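Local coordinates for protein aminotransferase class I and II (Anaerococcus prevotii, PDB 4EMY) that binds pyridoxal 5'-phosphate as a homodimer and probably catalyses transamination, at residues A[71-77]-A[300-306]; A[84-89]-A[270-274]. One frame throughout, in Å; residues are numbered along the deposited sequence.

Contact 1 of 2, residues A[71-77]-A[300-306]; sequences HIASYAP and NGTHAAQ. With PLP (pyridoxal-5'-phosphate), chain F.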
ATOM      1  N   HIS A  71       1.180 -19.599  -2.014  1.00 45.82           N
ATOM      2  CA  HIS A  71       0.369 -18.573  -2.671  1.00 45.06           C
ATOM      3  C   HIS A  71       0.144 -17.372  -1.795  1.00 43.75           C
ATOM      4  O   HIS A  71       0.012 -16.244  -2.301  1.00 43.08           O
ATOM      5  CB  HIS A  71      -0.957 -19.148  -3.133  1.00 46.25           C
ATOM      6  CG  HIS A  71      -0.825 -20.125  -4.274  1.00 47.89           C
ATOM      7  ND1 HIS A  71      -0.895 -21.465  -4.099  1.00 49.32           N
ATOM      8  CD2 HIS A  71      -0.607 -19.913  -5.636  1.00 48.21           C
ATOM      9  CE1 HIS A  71      -0.737 -22.079  -5.288  1.00 50.38           C
ATOM     10  NE2 HIS A  71      -0.558 -21.126  -6.229  1.00 49.85           N
ATOM     11  N   ILE A  72       0.104 -17.602  -0.479  1.00 43.21           N
ATOM     12  CA  ILE A  72       0.008 -16.528   0.513  1.00 41.77           C
ATOM     13  C   ILE A  72       1.364 -15.829   0.722  1.00 40.98           C
ATOM     14  O   ILE A  72       1.446 -14.596   0.725  1.00 39.93           O
ATOM     15  CB  ILE A  72      -0.541 -17.037   1.862  1.00 41.99           C
ATOM     16  CG1 ILE A  72      -1.808 -17.880   1.649  1.00 42.84           C
ATOM     17  CG2 ILE A  72      -0.834 -15.872   2.793  1.00 41.12           C
ATOM     18  CD1 ILE A  72      -2.303 -18.627   2.874  1.00 43.21           C
ATOM     19  N   ALA A  73       2.421 -16.628   0.869  1.00 41.28           N
ATOM     20  CA  ALA A  73       3.755 -16.132   1.225  1.00 40.56           C
ATOM     21  C   ALA A  73       4.498 -15.345   0.139  1.00 39.75           C
ATOM     22  O   ALA A  73       5.152 -14.352   0.444  1.00 39.08           O
ATOM     23  CB  ALA A  73       4.621 -17.281   1.719  1.00 41.36           C
ATOM     24  N   SER A  74       4.409 -15.797  -1.111  1.00 39.89           N
ATOM     25  CA  SER A  74       5.217 -15.248  -2.218  1.00 39.36           C
ATOM     26  C   SER A  74       4.780 -13.862  -2.700  1.00 38.19           C
ATOM     27  O   SER A  74       3.612 -13.493  -2.581  1.00 37.89           O
ATOM     28  CB  SER A  74       5.208 -16.219  -3.398  1.00 40.20           C
ATOM     29  OG  SER A  74       3.879 -16.484  -3.821  1.00 40.46           O
ATOM     30  N   TYR A  75       5.722 -13.101  -3.252  1.00 37.54           N
ATOM     31  CA  TYR A  75       5.415 -11.775  -3.785  1.00 36.68           C
ATOM     32  C   TYR A  75       4.431 -11.866  -4.952  1.00 36.69           C
ATOM     33  O   TYR A  75       4.449 -12.829  -5.723  1.00 37.45           O
ATOM     34  CB  TYR A  75       6.685 -11.045  -4.243  1.00 36.64           C
ATOM     35  CG  TYR A  75       7.511 -10.396  -3.142  1.00 36.41           C
ATOM     36  CD1 TYR A  75       6.956  -9.431  -2.289  1.00 35.99           C
ATOM     37  CD2 TYR A  75       8.858 -10.717  -2.978  1.00 36.68           C
ATOM     38  CE1 TYR A  75       7.715  -8.831  -1.296  1.00 35.77           C
ATOM     39  CE2 TYR A  75       9.620 -10.126  -1.988  1.00 36.49           C
ATOM     40  CZ  TYR A  75       9.046  -9.190  -1.152  1.00 36.06           C
ATOM     41  OH  TYR A  75       9.808  -8.606  -0.170  1.00 36.22           O
ATOM     42  N   ALA A  76       3.557 -10.874  -5.068  1.00 35.79           N
ATOM     43  CA  ALA A  76       2.713 -10.775  -6.241  1.00 35.81           C
ATOM     44  C   ALA A  76       3.449  -9.937  -7.299  1.00 35.50           C
ATOM     45  O   ALA A  76       4.258  -9.077  -6.948  1.00 34.85           O
ATOM     46  CB  ALA A  76       1.377 -10.154  -5.875  1.00 35.40           C
ATOM     47  N   PRO A  77       3.205 -10.205  -8.595  1.00 35.97           N
ATOM     48  CA  PRO A  77       3.783  -9.319  -9.605  1.00 35.84           C
ATOM     49  C   PRO A  77       3.349  -7.881  -9.355  1.00 35.06           C
ATOM     50  O   PRO A  77       2.273  -7.665  -8.782  1.00 34.85           O
ATOM     51  CB  PRO A  77       3.201  -9.836 -10.926  1.00 36.72           C
ATOM     52  CG  PRO A  77       2.360 -11.026 -10.594  1.00 37.27           C
ATOM     53  CD  PRO A  77       2.649 -11.433  -9.187  1.00 36.89           C
ATOM     54  N   ASN A 300       3.929  -4.229  -4.095  1.00 35.99           N
ATOM     55  CA  ASN A 300       3.019  -5.225  -4.668  1.00 35.16           C
ATOM     56  C   ASN A 300       1.845  -5.510  -3.744  1.00 34.75           C
ATOM     57  O   ASN A 300       1.881  -5.165  -2.563  1.00 35.38           O
ATOM     58  CB  ASN A 300       3.746  -6.524  -5.042  1.00 35.56           C
ATOM     59  CG  ASN A 300       4.905  -6.835  -4.123  1.00 36.73           C
ATOM     60  OD1 ASN A 300       4.889  -6.499  -2.944  1.00 37.47           O
ATOM     61  ND2 ASN A 300       5.923  -7.476  -4.662  1.00 37.31           N
ATOM     62  N   GLY A 301       0.803  -6.133  -4.293  1.00 34.05           N
ATOM     63  CA  GLY A 301      -0.450  -6.336  -3.571  1.00 33.62           C
ATOM     64  C   GLY A 301      -0.409  -7.487  -2.601  1.00 34.16           C
ATOM     65  O   GLY A 301       0.549  -8.256  -2.573  1.00 34.86           O
ATOM     66  N   THR A 302      -1.454  -7.590  -1.788  1.00 34.11           N
ATOM     67  CA  THR A 302      -1.607  -8.708  -0.864  1.00 34.90           C
ATOM     68  C   THR A 302      -1.860  -9.939  -1.712  1.00 35.02           C
ATOM     69  O   THR A 302      -2.947 -10.100  -2.269  1.00 34.72           O
ATOM     70  CB  THR A 302      -2.792  -8.496   0.099  1.00 35.00           C
ATOM     71  OG1 THR A 302      -2.783  -7.145   0.584  1.00 34.77           O
ATOM     72  CG2 THR A 302      -2.722  -9.459   1.276  1.00 36.22           C
ATOM     73  N   HIS A 303      -0.852 -10.794  -1.823  1.00 35.61           N
ATOM     74  CA  HIS A 303      -0.929 -11.920  -2.743  1.00 35.95           C
ATOM     75  C   HIS A 303      -2.091 -12.854  -2.460  1.00 36.68           C
ATOM     76  O   HIS A 303      -2.814 -13.219  -3.385  1.00 36.68           O
ATOM     77  CB  HIS A 303       0.412 -12.642  -2.852  1.00 36.71           C
ATOM     78  CG  HIS A 303       0.605 -13.383  -4.158  1.00 36.80           C
ATOM     79  ND1 HIS A 303       1.559 -14.315  -4.326  1.00 37.85           N
ATOM     80  CD2 HIS A 303      -0.091 -13.315  -5.366  1.00 36.19           C
ATOM     81  CE1 HIS A 303       1.486 -14.812  -5.574  1.00 37.87           C
ATOM     82  NE2 HIS A 303       0.479 -14.194  -6.211  1.00 36.85           N
ATOM     83  N   ALA A 304      -2.320 -13.213  -1.197  1.00 37.49           N
ATOM     84  CA  ALA A 304      -3.435 -14.116  -0.872  1.00 38.43           C
ATOM     85  C   ALA A 304      -4.777 -13.646  -1.440  1.00 37.58           C
ATOM     86  O   ALA A 304      -5.539 -14.452  -1.987  1.00 38.26           O
ATOM     87  CB  ALA A 304      -3.540 -14.360   0.630  1.00 39.58           C
ATOM     88  N   ALA A 305      -5.048 -12.345  -1.323  1.00 36.25           N
ATOM     89  CA  ALA A 305      -6.312 -11.763  -1.777  1.00 35.52           C
ATOM     90  C   ALA A 305      -6.511 -11.886  -3.293  1.00 35.19           C
ATOM     91  O   ALA A 305      -7.631 -12.110  -3.773  1.00 35.50           O
ATOM     92  CB  ALA A 305      -6.405 -10.312  -1.345  1.00 34.45           C
ATOM     93  N   GLN A 306      -5.423 -11.745  -4.043  1.00 34.72           N
ATOM     94  CA  GLN A 306      -5.476 -11.871  -5.490  1.00 34.50           C
ATOM     95  C   GLN A 306      -5.806 -13.297  -5.882  1.00 35.83           C
ATOM     96  O   GLN A 306      -6.628 -13.534  -6.758  1.00 36.17           O
ATOM     97  CB  GLN A 306      -4.154 -11.443  -6.120  1.00 33.95           C
ATOM     98  CG  GLN A 306      -3.823  -9.979  -5.914  1.00 32.83           C
ATOM     99  CD  GLN A 306      -2.563  -9.549  -6.637  1.00 32.63           C
ATOM    100  OE1 GLN A 306      -1.967 -10.311  -7.405  1.00 33.03           O
ATOM    101  NE2 GLN A 306      -2.152  -8.305  -6.403  1.00 32.19           N
TER
HETATM  102  N1  PLP F 501      14.562  -3.108   1.213  1.00 37.31           N
HETATM  103  C2  PLP F 501      15.539  -3.856   0.572  1.00 37.53           C
HETATM  104  C2A PLP F 501      16.977  -3.447   0.667  1.00 35.45           C
HETATM  105  C3  PLP F 501      15.185  -4.991  -0.154  1.00 38.58           C
HETATM  106  O3  PLP F 501      16.122  -5.754  -0.800  1.00 37.31           O
HETATM  107  C4  PLP F 501      13.852  -5.359  -0.240  1.00 39.92           C
HETATM  108  C4A PLP F 501      13.445  -6.197  -1.418  1.00 43.19           C
HETATM  109  O4A PLP F 501      13.453  -7.424  -1.319  1.00 50.73           O
HETATM  110  C5  PLP F 501      12.878  -4.607   0.414  1.00 38.62           C
HETATM  111  C6  PLP F 501      13.234  -3.474   1.141  1.00 36.92           C
HETATM  112  C5A PLP F 501      11.432  -5.038   0.283  1.00 37.28           C
HETATM  113  O4P PLP F 501      10.672  -4.712   1.413  1.00 34.36           O
HETATM  114  P   PLP F 501       9.124  -5.080   1.396  1.00 31.78           P
HETATM  115  O1P PLP F 501       8.902  -6.360   0.637  1.00 31.83           O
HETATM  116  O2P PLP F 501       8.308  -3.981   0.781  1.00 30.86           O
HETATM  117  O3P PLP F 501       8.755  -5.255   2.841  1.00 32.78           O
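A first torsion near trans (chi1 -155°) swings the His303 imidazole off the first turn of helix 303-311 and against residues 74-76, the chain leaving helix 69-73, while Tyr75, its CG anti to the carbonyl carbon, sends its ring away from His303 to the cofactor. This is the dimer-interface corner of a fold-type I PLP enzyme, where a tyrosine of one subunit reaches the active site of the other. ND1 of His303 donates to Ser74 O at 2.8 Å, approaching from above the carbonyl plane. That bond is bent, with an N-H...O angle of 130°. ND1 also donates to Ser74 OG at 3.2 Å, and this oxygen, itself bonded to Ser70 O, does lie in the imidazole plane. Over one face of the ring sits Ala76 CA, and Ala76 CB meets His303 CD2 at 3.5 Å. NE2 bonds Glu81 OE2, and the backbone N of Glu81 bonds Gln306 OE1, so both ring nitrogens have partners, which should limit the turning of the ring. With an alanine at His303, Ser74 O and the Glu81 carboxylate are likely to lose the imidazole that joins them, and a gap would open against Ala76. Between the two helices, Ile72 CG2 packs on Ala304 CB at 3.8 Å. On the cofactor side, the amide of Asn300 lies obliquely by the Tyr75 ring, planes 26° apart, and ND2 gives a weak bond to Ala76 O at 3.2 Å. In the second subunit, which supplies most of the phosphate's partners, Lys261 NZ is hydrogen-bonded to Tyr75 OH and Tyr266 meets the Tyr75 ring edge-to-face. Tyr75 OH reaches across the interface to donate a hydrogen bond to PLP O1P at 2.6 Å.

Contact 2 of 2, residues A[84-89]-A[270-274]; sequences YRKIVI and SGAAV
Helix segment 84-89 lies across strand segment 271-274, their axes 9.8 Å apart and their directions 73° from each other, and Tyr84, Val88 and Ile89 meet the strand. The strand belongs to the seven-stranded mixed sheet of the large PLP-binding domain of fold-type I enzymes, in which it is the one antiparallel to both neighbours, 101-107 and 251-258. Tyr84 carries the polar part of the contact. A near-trans chi1 of 176° carries CG away from the backbone N and extends the ring from the helix to the start of the strand, where Gly271 comes within about 6 Å of a bound PLP. There the hydroxyl donates to Gly271 O at 2.7 Å from above the carbonyl plane. In return Ser270 OG donates to Tyr84 OH at 2.9 Å, so the buried phenol oxygen both gives and receives. Val88 CG2, one turn on, rests over a face of the Tyr84 ring near its rim. Leu309 of helix 303-311 packs against both Tyr84 and Val88, and Phe257 of the adjoining strand closes on Val88 and Ala272. The remainder is purely apolar: Val88 CG1 touches both Ala272 CB, at 3.9 Å, and Val274 CG2, at 3.8 Å, and beyond it Ile89 CG1 approaches Val274 CG1 at 4.3 Å.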
ATOM      1  N   TYR A  84      -5.678 -12.473 -11.972  1.00 39.20           N
ATOM      2  CA  TYR A  84      -6.340 -11.444 -11.151  1.00 38.25           C
ATOM      3  C   TYR A  84      -6.754 -10.227 -11.985  1.00 38.09           C
ATOM      4  O   TYR A  84      -7.916  -9.828 -11.953  1.00 38.23           O
ATOM      5  CB  TYR A  84      -5.442 -11.005  -9.988  1.00 37.19           C
ATOM      6  CG  TYR A  84      -5.974  -9.866  -9.119  1.00 36.34           C
ATOM      7  CD1 TYR A  84      -6.756 -10.133  -7.989  1.00 36.25           C
ATOM      8  CD2 TYR A  84      -5.663  -8.526  -9.405  1.00 35.71           C
ATOM      9  CE1 TYR A  84      -7.223  -9.103  -7.180  1.00 35.53           C
ATOM     10  CE2 TYR A  84      -6.129  -7.490  -8.607  1.00 34.99           C
ATOM     11  CZ  TYR A  84      -6.907  -7.780  -7.499  1.00 34.94           C
ATOM     12  OH  TYR A  84      -7.373  -6.761  -6.692  1.00 34.38           O
ATOM     13  N   ARG A  85      -5.813  -9.650 -12.732  1.00 37.84           N
ATOM     14  CA  ARG A  85      -6.116  -8.500 -13.593  1.00 37.81           C
ATOM     15  C   ARG A  85      -7.261  -8.809 -14.560  1.00 38.93           C
ATOM     16  O   ARG A  85      -8.199  -8.018 -14.695  1.00 39.00           O
ATOM     17  CB  ARG A  85      -4.877  -8.035 -14.361  1.00 37.69           C
ATOM     18  CG  ARG A  85      -3.722  -7.625 -13.472  1.00 36.60           C
ATOM     19  CD  ARG A  85      -2.445  -7.503 -14.265  1.00 36.72           C
ATOM     20  NE  ARG A  85      -2.437  -6.281 -15.061  1.00 36.78           N
ATOM     21  CZ  ARG A  85      -1.461  -5.932 -15.893  1.00 37.00           C
ATOM     22  NH1 ARG A  85      -0.408  -6.715 -16.054  1.00 37.21           N
ATOM     23  NH2 ARG A  85      -1.542  -4.799 -16.568  1.00 37.10           N
ATOM     24  N   LYS A  86      -7.187  -9.961 -15.216  1.00 39.88           N
ATOM     25  CA  LYS A  86      -8.240 -10.383 -16.128  1.00 41.13           C
ATOM     26  C   LYS A  86      -9.589 -10.549 -15.402  1.00 41.17           C
ATOM     27  O   LYS A  86     -10.600 -10.002 -15.844  1.00 41.59           O
ATOM     28  CB  LYS A  86      -7.838 -11.681 -16.837  1.00 42.29           C
ATOM     29  CG  LYS A  86      -8.745 -12.074 -17.993  1.00 43.83           C
ATOM     30  CD  LYS A  86      -8.664 -13.566 -18.294  1.00 45.04           C
ATOM     31  CE  LYS A  86      -9.657 -13.984 -19.372  1.00 46.67           C
ATOM     32  NZ  LYS A  86     -11.059 -13.995 -18.871  1.00 46.79           N
ATOM     33  N   ILE A  87      -9.592 -11.285 -14.288  1.00 40.79           N
ATOM     34  CA  ILE A  87     -10.827 -11.585 -13.553  1.00 40.94           C
ATOM     35  C   ILE A  87     -11.456 -10.343 -12.903  1.00 40.01           C
ATOM     36  O   ILE A  87     -12.676 -10.280 -12.752  1.00 40.39           O
ATOM     37  CB  ILE A  87     -10.630 -12.744 -12.549  1.00 40.99           C
ATOM     38  CG1 ILE A  87     -10.422 -14.057 -13.310  1.00 42.35           C
ATOM     39  CG2 ILE A  87     -11.820 -12.883 -11.610  1.00 40.94           C
ATOM     40  CD1 ILE A  87      -9.649 -15.105 -12.542  1.00 42.50           C
ATOM     41  N   VAL A  88     -10.633  -9.355 -12.546  1.00 38.89           N
ATOM     42  CA  VAL A  88     -11.138  -8.037 -12.126  1.00 38.16           C
ATOM     43  C   VAL A  88     -12.025  -7.428 -13.216  1.00 38.89           C
ATOM     44  O   VAL A  88     -13.173  -7.060 -12.958  1.00 39.06           O
ATOM     45  CB  VAL A  88      -9.997  -7.054 -11.759  1.00 37.11           C
ATOM     46  CG1 VAL A  88     -10.517  -5.631 -11.636  1.00 36.72           C
ATOM     47  CG2 VAL A  88      -9.332  -7.454 -10.449  1.00 36.38           C
ATOM     48  N   ILE A  89     -11.487  -7.358 -14.434  1.00 39.41           N
ATOM     49  CA  ILE A  89     -12.172  -6.762 -15.586  1.00 40.25           C
ATOM     50  C   ILE A  89     -13.488  -7.478 -15.900  1.00 41.38           C
ATOM     51  O   ILE A  89     -14.502  -6.835 -16.162  1.00 41.78           O
ATOM     52  CB  ILE A  89     -11.247  -6.725 -16.832  1.00 40.78           C
ATOM     53  CG1 ILE A  89     -10.055  -5.793 -16.576  1.00 39.71           C
ATOM     54  CG2 ILE A  89     -12.009  -6.287 -18.075  1.00 41.95           C
ATOM     55  CD1 ILE A  89      -8.862  -6.035 -17.474  1.00 40.04           C
ATOM     56  N   SER A 270      -7.110  -5.177  -0.998  1.00 37.84           N
ATOM     57  CA  SER A 270      -6.963  -5.540  -2.401  1.00 37.78           C
ATOM     58  C   SER A 270      -8.014  -4.933  -3.307  1.00 37.40           C
ATOM     59  O   SER A 270      -9.189  -5.303  -3.256  1.00 37.70           O
ATOM     60  CB  SER A 270      -6.959  -7.052  -2.575  1.00 38.71           C
ATOM     61  OG  SER A 270      -6.695  -7.388  -3.924  1.00 39.15           O
ATOM     62  N   GLY A 271      -7.575  -4.000  -4.145  1.00 36.82           N
ATOM     63  CA  GLY A 271      -8.416  -3.417  -5.177  1.00 36.41           C
ATOM     64  C   GLY A 271      -7.695  -3.436  -6.508  1.00 36.51           C
ATOM     65  O   GLY A 271      -6.715  -4.165  -6.687  1.00 36.81           O
ATOM     66  N   ALA A 272      -8.193  -2.626  -7.439  1.00 36.32           N
ATOM     67  CA  ALA A 272      -7.562  -2.420  -8.739  1.00 36.59           C
ATOM     68  C   ALA A 272      -7.979  -1.085  -9.343  1.00 36.26           C
ATOM     69  O   ALA A 272      -9.078  -0.587  -9.089  1.00 35.91           O
ATOM     70  CB  ALA A 272      -7.908  -3.558  -9.689  1.00 37.47           C
ATOM     71  N   ALA A 273      -7.079  -0.516 -10.139  1.00 36.48           N
ATOM     72  CA  ALA A 273      -7.377   0.627 -11.003  1.00 36.53           C
ATOM     73  C   ALA A 273      -7.529   0.141 -12.440  1.00 37.43           C
ATOM     74  O   ALA A 273      -6.567  -0.326 -13.050  1.00 38.09           O
ATOM     75  CB  ALA A 273      -6.275   1.660 -10.916  1.00 36.44           C
ATOM     76  N   VAL A 274      -8.745   0.248 -12.965  1.00 37.52           N
ATOM     77  CA  VAL A 274      -9.062  -0.192 -14.317  1.00 38.52           C
ATOM     78  C   VAL A 274      -9.236   1.017 -15.241  1.00 38.90           C
ATOM     79  O   VAL A 274     -10.093   1.870 -15.009  1.00 38.45           O
ATOM     80  CB  VAL A 274     -10.338  -1.056 -14.333  1.00 38.72           C
ATOM     81  CG1 VAL A 274     -10.590  -1.608 -15.722  1.00 40.10           C
ATOM     82  CG2 VAL A 274     -10.224  -2.202 -13.338  1.00 38.37           C
TER

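Overall arrangement
Both contacts are buried, yet they lie in different settings. Contact 1 sits at the dimer interface, its centre about 23 Å from the chain's centre, with much of it within reach of the second subunit; contact 2, its centre about 15 Å from that of the chain, is touched by no other chain. The first relies on polar grips on a loop and serves a cofactor held chiefly by the partner subunit. The second is a helix-on-sheet layer, mostly aliphatic, with its hydroxyl pair at one end. Their centres are about 14 Å apart, and helix 303-311 joins them: Gln306 CA packs on Tyr84 CD1 at 3.3 Å, and Ala305 CB on Ser270 CB at 3.5 Å.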